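Side-chain contacts in Pre-mRNA-splicing factor SAD1 (Saccharomyces cerevisiae, PDB 4MSX), which promotes assembly of newly synthesized U4 snRNA into the U4/U6 snRNP and is required for pre-mRNA splicing, though it is a catalytically inactive relative of the ubiquitin-specific proteases: residues 204-207 and 208-211; 229-232 and 233-237. All blocks are in the same frame, centred on the assembly; numbering follows the deposited sequence.

Both contacts are helix ends in the ubiquitin-specific protease domain, on two helices that follow each other in the chain: contact 1 is the N-terminal end of helix 206-214 with the residues leading into it, contact 2 the last turn of helix 222-234 and the residues after it. Contact 2 is the more buried. Both share i to i+4 backbone bonds; contact 1 adds a salt bridge inside its own segment, beside an exposed valine, whereas in contact 2 aliphatic chains line up and the charge of Lys233 is met by Asp77 outside it. They meet directly, since Arg209 and His204 of contact 1 both pack on the indole of Trp235, with Arg209 CD 3.1 Å from Trp235 NE1.

Contact 1. Residues 204-207 and 208-211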
loop_
_atom_site.group_PDB
_atom_site.type_symbol
_atom_site.label_atom_id
_atom_site.label_comp_id
_atom_site.label_asym_id
_atom_site.label_seq_id
_atom_site.Cartn_x
_atom_site.Cartn_y
_atom_site.Cartn_z
ATOM N N HIS A 204 -0.897 -3.027 -6.150
ATOM C CA HIS A 204 -0.656 -2.985 -7.590
ATOM C C HIS A 204 -0.169 -4.332 -8.154
ATOM O O HIS A 204 0.141 -4.406 -9.334
ATOM C CB HIS A 204 0.272 -1.795 -7.985
ATOM C CG HIS A 204 -0.454 -0.483 -7.940
ATOM N ND1 HIS A 204 -0.699 0.289 -9.062
ATOM C CD2 HIS A 204 -1.122 0.121 -6.916
ATOM C CE1 HIS A 204 -1.420 1.345 -8.721
ATOM N NE2 HIS A 204 -1.678 1.276 -7.420
ATOM N N MET A 205 -0.095 -5.368 -7.317
ATOM C CA MET A 205 0.183 -6.744 -7.806
ATOM C C MET A 205 -1.144 -7.374 -8.175
ATOM O O MET A 205 -1.905 -7.804 -7.312
ATOM C CB MET A 205 0.830 -7.599 -6.733
ATOM C CG MET A 205 2.234 -7.085 -6.448
ATOM S SD MET A 205 2.969 -7.904 -5.025
ATOM C CE MET A 205 4.569 -7.085 -5.105
ATOM N N VAL A 206 -1.437 -7.400 -9.459
ATOM C CA VAL A 206 -2.821 -7.673 -9.877
ATOM C C VAL A 206 -3.559 -8.862 -9.212
ATOM O O VAL A 206 -4.714 -8.733 -8.835
ATOM C CB VAL A 206 -2.928 -7.685 -11.410
ATOM C CG1 VAL A 206 -4.274 -8.241 -11.857
ATOM C CG2 VAL A 206 -2.772 -6.232 -11.919
ATOM N N PRO A 207 -2.906 -10.007 -9.038
ATOM C CA PRO A 207 -3.582 -11.195 -8.472
ATOM C C PRO A 207 -3.911 -11.036 -7.016
ATOM O O PRO A 207 -4.870 -11.620 -6.493
ATOM C CB PRO A 207 -2.543 -12.325 -8.602
ATOM C CG PRO A 207 -1.429 -11.773 -9.500
ATOM C CD PRO A 207 -1.544 -10.283 -9.555
ATOM N N VAL A 208 -3.076 -10.277 -6.313
ATOM C CA VAL A 208 -3.363 -9.979 -4.927
ATOM C C VAL A 208 -4.463 -8.930 -4.888
ATOM O O VAL A 208 -5.429 -9.048 -4.122
ATOM C CB VAL A 208 -2.054 -9.436 -4.199
ATOM C CG1 VAL A 208 -2.384 -9.157 -2.765
ATOM C CG2 VAL A 208 -0.914 -10.449 -4.346
ATOM N N ARG A 209 -4.302 -7.882 -5.686
ATOM C CA ARG A 209 -5.277 -6.799 -5.700
ATOM C C ARG A 209 -6.658 -7.373 -6.029
ATOM O O ARG A 209 -7.671 -7.113 -5.322
ATOM C CB ARG A 209 -4.950 -5.772 -6.776
ATOM C CG ARG A 209 -6.015 -4.652 -6.878
ATOM C CD ARG A 209 -5.842 -3.889 -8.175
ATOM N NE ARG A 209 -6.356 -4.735 -9.292
ATOM C CZ ARG A 209 -6.437 -4.322 -10.551
ATOM N NH1 ARG A 209 -6.049 -3.093 -10.851
ATOM N NH2 ARG A 209 -6.904 -5.139 -11.520
ATOM N N ASP A 210 -6.711 -8.165 -7.102
ATOM C CA ASP A 210 -8.039 -8.680 -7.545
ATOM C C ASP A 210 -8.719 -9.490 -6.454
ATOM O O ASP A 210 -9.943 -9.387 -6.221
ATOM C CB ASP A 210 -7.908 -9.520 -8.824
ATOM C CG ASP A 210 -7.674 -8.663 -10.046
ATOM O OD1 ASP A 210 -7.481 -7.432 -9.865
ATOM O OD2 ASP A 210 -7.676 -9.207 -11.198
ATOM N N HIS A 211 -7.933 -10.299 -5.748
ATOM C CA HIS A 211 -8.506 -11.107 -4.682
ATOM C C HIS A 211 -9.105 -10.206 -3.581
ATOM O O HIS A 211 -10.202 -10.493 -3.024
ATOM C CB HIS A 211 -7.460 -12.031 -4.064
ATOM C CG HIS A 211 -8.039 -13.027 -3.110
ATOM N ND1 HIS A 211 -8.632 -14.202 -3.543
ATOM C CD2 HIS A 211 -8.133 -13.030 -1.759
ATOM C CE1 HIS A 211 -9.083 -14.870 -2.493
ATOM N NE2 HIS A 211 -8.799 -14.178 -1.402
#
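Met205 and Arg209 meet at the N-terminal end of helix 206-214 in the ubiquitin-specific protease domain, with Met205 as the N-cap residue. Its backbone O accepts Arg209 N at 2.9 Å, nearly straight at 176°, and Val208 N in a weak, bent bond. One residue on, the i to i+4 pattern continues: Asp210 N bonds to Val206 O at 2.7 Å. The side-chain contacts span three or four residues. Val206 and Asp210 run alongside each other, and Val206 CG1, which lies anti to the backbone N (chi1 168°), approaches Asp210 OD2 at 3.6 Å. The other branch, Val206 CG2, sits 4.3 Å above the plane of the Arg209 guanidinium, over its centre. On the buried side, Met205 CB packs on Val208 CG2 at 4.1 Å. Farther out, the thioether chain of Met205 extends to Phe374 and Ile376 of strand 374-379, tying the helix start to the mixed sheet. Arg209 also makes a cation-pi contact with Trp235. The rotation of its guanidinium is fixed by a side-on salt bridge to Asp210: Arg209 NE and NH2 both donate to OD1, at 3.0 and 2.9 Å, with OD1 only 1° out of the guanidinium plane.

Contact 2. Residues 229-232 and 233-237; sequences ICVK and KIWSP
Ile229 and Lys233 lie side by side one helical turn apart, their side chains pointing the same way. Ile229 CG2, anti to the backbone N, rests against the far end of the lysine chain, 3.8 Å from Lys233 CE. That chain is extended beyond CG, which lies anti to the carbonyl carbon (chi1 -71°); CG thereby passes Ile229 O at 3.4 Å and the amine is carried on to a salt bridge with Asp77. Cutting the Lys233 chain back to an alanine here is likely to leave Asp77 without this charged mate and take away the methylene packing against Ile229 CG2. Lys233 N bonds to Ile229 O at 3.0 Å, and Ile234 N to Cys230 O at 2.8 Å. Ile234 turns CG1 to within 3.2 Å of Cys230 O, while its side chain packs on Leu199 and Ser203 of helix 189-203. The Trp235 indole presents an edge to the preceding turn: Val231 O lies near the ring plane, 3.6 Å from Trp235 CD1. The bond of Trp235 N to the same oxygen is weak, and Trp235 NE1 is held by Ser203 O. Regular i to i+4 bonds, a weak last one and then loop from Trp235 onward mark the C-terminal end of helix 222-234, within the ubiquitin-specific protease fold.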
loop_
_atom_site.group_PDB
_atom_site.type_symbol
_atom_site.label_atom_id
_atom_site.label_comp_id
_atom_site.label_asym_id
_atom_site.label_seq_id
_atom_site.Cartn_x
_atom_site.Cartn_y
_atom_site.Cartn_z
ATOM N N ILE A 229 -10.006 -3.553 3.284
ATOM C CA ILE A 229 -10.667 -2.289 3.057
ATOM C C ILE A 229 -9.681 -1.204 2.550
ATOM O O ILE A 229 -10.065 -0.377 1.730
ATOM C CB ILE A 229 -11.509 -1.864 4.330
ATOM C CG1 ILE A 229 -12.726 -2.833 4.439
ATOM C CG2 ILE A 229 -11.909 -0.404 4.246
ATOM C CD1 ILE A 229 -13.403 -2.863 5.781
ATOM N N CYS A 230 -8.441 -1.158 3.075
ATOM C CA CYS A 230 -7.453 -0.204 2.533
ATOM C C CYS A 230 -7.275 -0.416 1.014
ATOM O O CYS A 230 -7.212 0.553 0.228
ATOM C CB CYS A 230 -6.080 -0.431 3.185
ATOM S SG CYS A 230 -6.109 0.085 4.977
ATOM N N VAL A 231 -7.116 -1.686 0.631
ATOM C CA VAL A 231 -6.849 -2.020 -0.799
ATOM C C VAL A 231 -8.079 -1.625 -1.627
ATOM O O VAL A 231 -7.950 -1.011 -2.678
ATOM C CB VAL A 231 -6.505 -3.521 -0.994
ATOM C CG1 VAL A 231 -6.392 -3.853 -2.518
ATOM C CG2 VAL A 231 -5.207 -3.875 -0.230
ATOM N N LYS A 232 -9.278 -1.906 -1.102
ATOM C CA LYS A 232 -10.501 -1.477 -1.818
ATOM C C LYS A 232 -10.607 0.038 -1.984
ATOM O O LYS A 232 -11.069 0.534 -3.042
ATOM C CB LYS A 232 -11.750 -1.995 -1.110
ATOM C CG LYS A 232 -11.878 -3.546 -1.176
ATOM C CD LYS A 232 -12.981 -3.958 -0.145
ATOM C CE LYS A 232 -13.076 -5.437 0.107
ATOM N NZ LYS A 232 -13.590 -6.075 -1.068
ATOM N N LYS A 233 -10.178 0.804 -0.973
ATOM C CA LYS A 233 -10.206 2.253 -1.138
ATOM C C LYS A 233 -9.141 2.736 -2.061
ATOM O O LYS A 233 -9.358 3.726 -2.771
ATOM C CB LYS A 233 -10.013 2.957 0.254
ATOM C CG LYS A 233 -11.277 2.772 1.124
ATOM C CD LYS A 233 -11.033 3.263 2.595
ATOM C CE LYS A 233 -12.382 3.239 3.362
ATOM N NZ LYS A 233 -12.080 3.643 4.844
ATOM N N ILE A 234 -7.940 2.107 -2.014
ATOM C CA ILE A 234 -6.853 2.579 -2.899
ATOM C C ILE A 234 -7.318 2.576 -4.368
ATOM O O ILE A 234 -6.918 3.440 -5.178
ATOM C CB ILE A 234 -5.614 1.683 -2.697
ATOM C CG1 ILE A 234 -4.923 2.120 -1.369
ATOM C CG2 ILE A 234 -4.651 1.721 -3.932
ATOM C CD1 ILE A 234 -3.880 1.069 -0.898
ATOM N N TRP A 235 -8.176 1.609 -4.697
ATOM C CA TRP A 235 -8.636 1.469 -6.106
ATOM C C TRP A 235 -9.973 2.186 -6.380
ATOM O O TRP A 235 -10.492 2.137 -7.496
ATOM C CB TRP A 235 -8.715 -0.028 -6.507
ATOM C CG TRP A 235 -7.300 -0.479 -6.798
ATOM C CD1 TRP A 235 -6.428 -1.125 -5.947
ATOM C CD2 TRP A 235 -6.594 -0.232 -8.000
ATOM N NE1 TRP A 235 -5.188 -1.320 -6.603
ATOM C CE2 TRP A 235 -5.280 -0.753 -7.851
ATOM C CE3 TRP A 235 -6.948 0.379 -9.217
ATOM C CZ2 TRP A 235 -4.308 -0.680 -8.906
ATOM C CZ3 TRP A 235 -6.011 0.466 -10.235
ATOM C CH2 TRP A 235 -4.699 -0.080 -10.086
ATOM N N SER A 236 -10.549 2.853 -5.367
ATOM C CA SER A 236 -11.891 3.366 -5.575
ATOM C C SER A 236 -11.937 4.404 -6.682
ATOM O O SER A 236 -11.165 5.373 -6.673
ATOM C CB SER A 236 -12.453 3.991 -4.276
ATOM O OG SER A 236 -13.602 4.736 -4.643
ATOM N N PRO A 237 -12.841 4.218 -7.662
ATOM C CA PRO A 237 -13.008 5.237 -8.713
ATOM C C PRO A 237 -14.024 6.346 -8.321
ATOM O O PRO A 237 -14.344 7.182 -9.164
ATOM C CB PRO A 237 -13.579 4.422 -9.916
ATOM C CG PRO A 237 -14.432 3.376 -9.269
ATOM C CD PRO A 237 -13.686 3.036 -7.894
#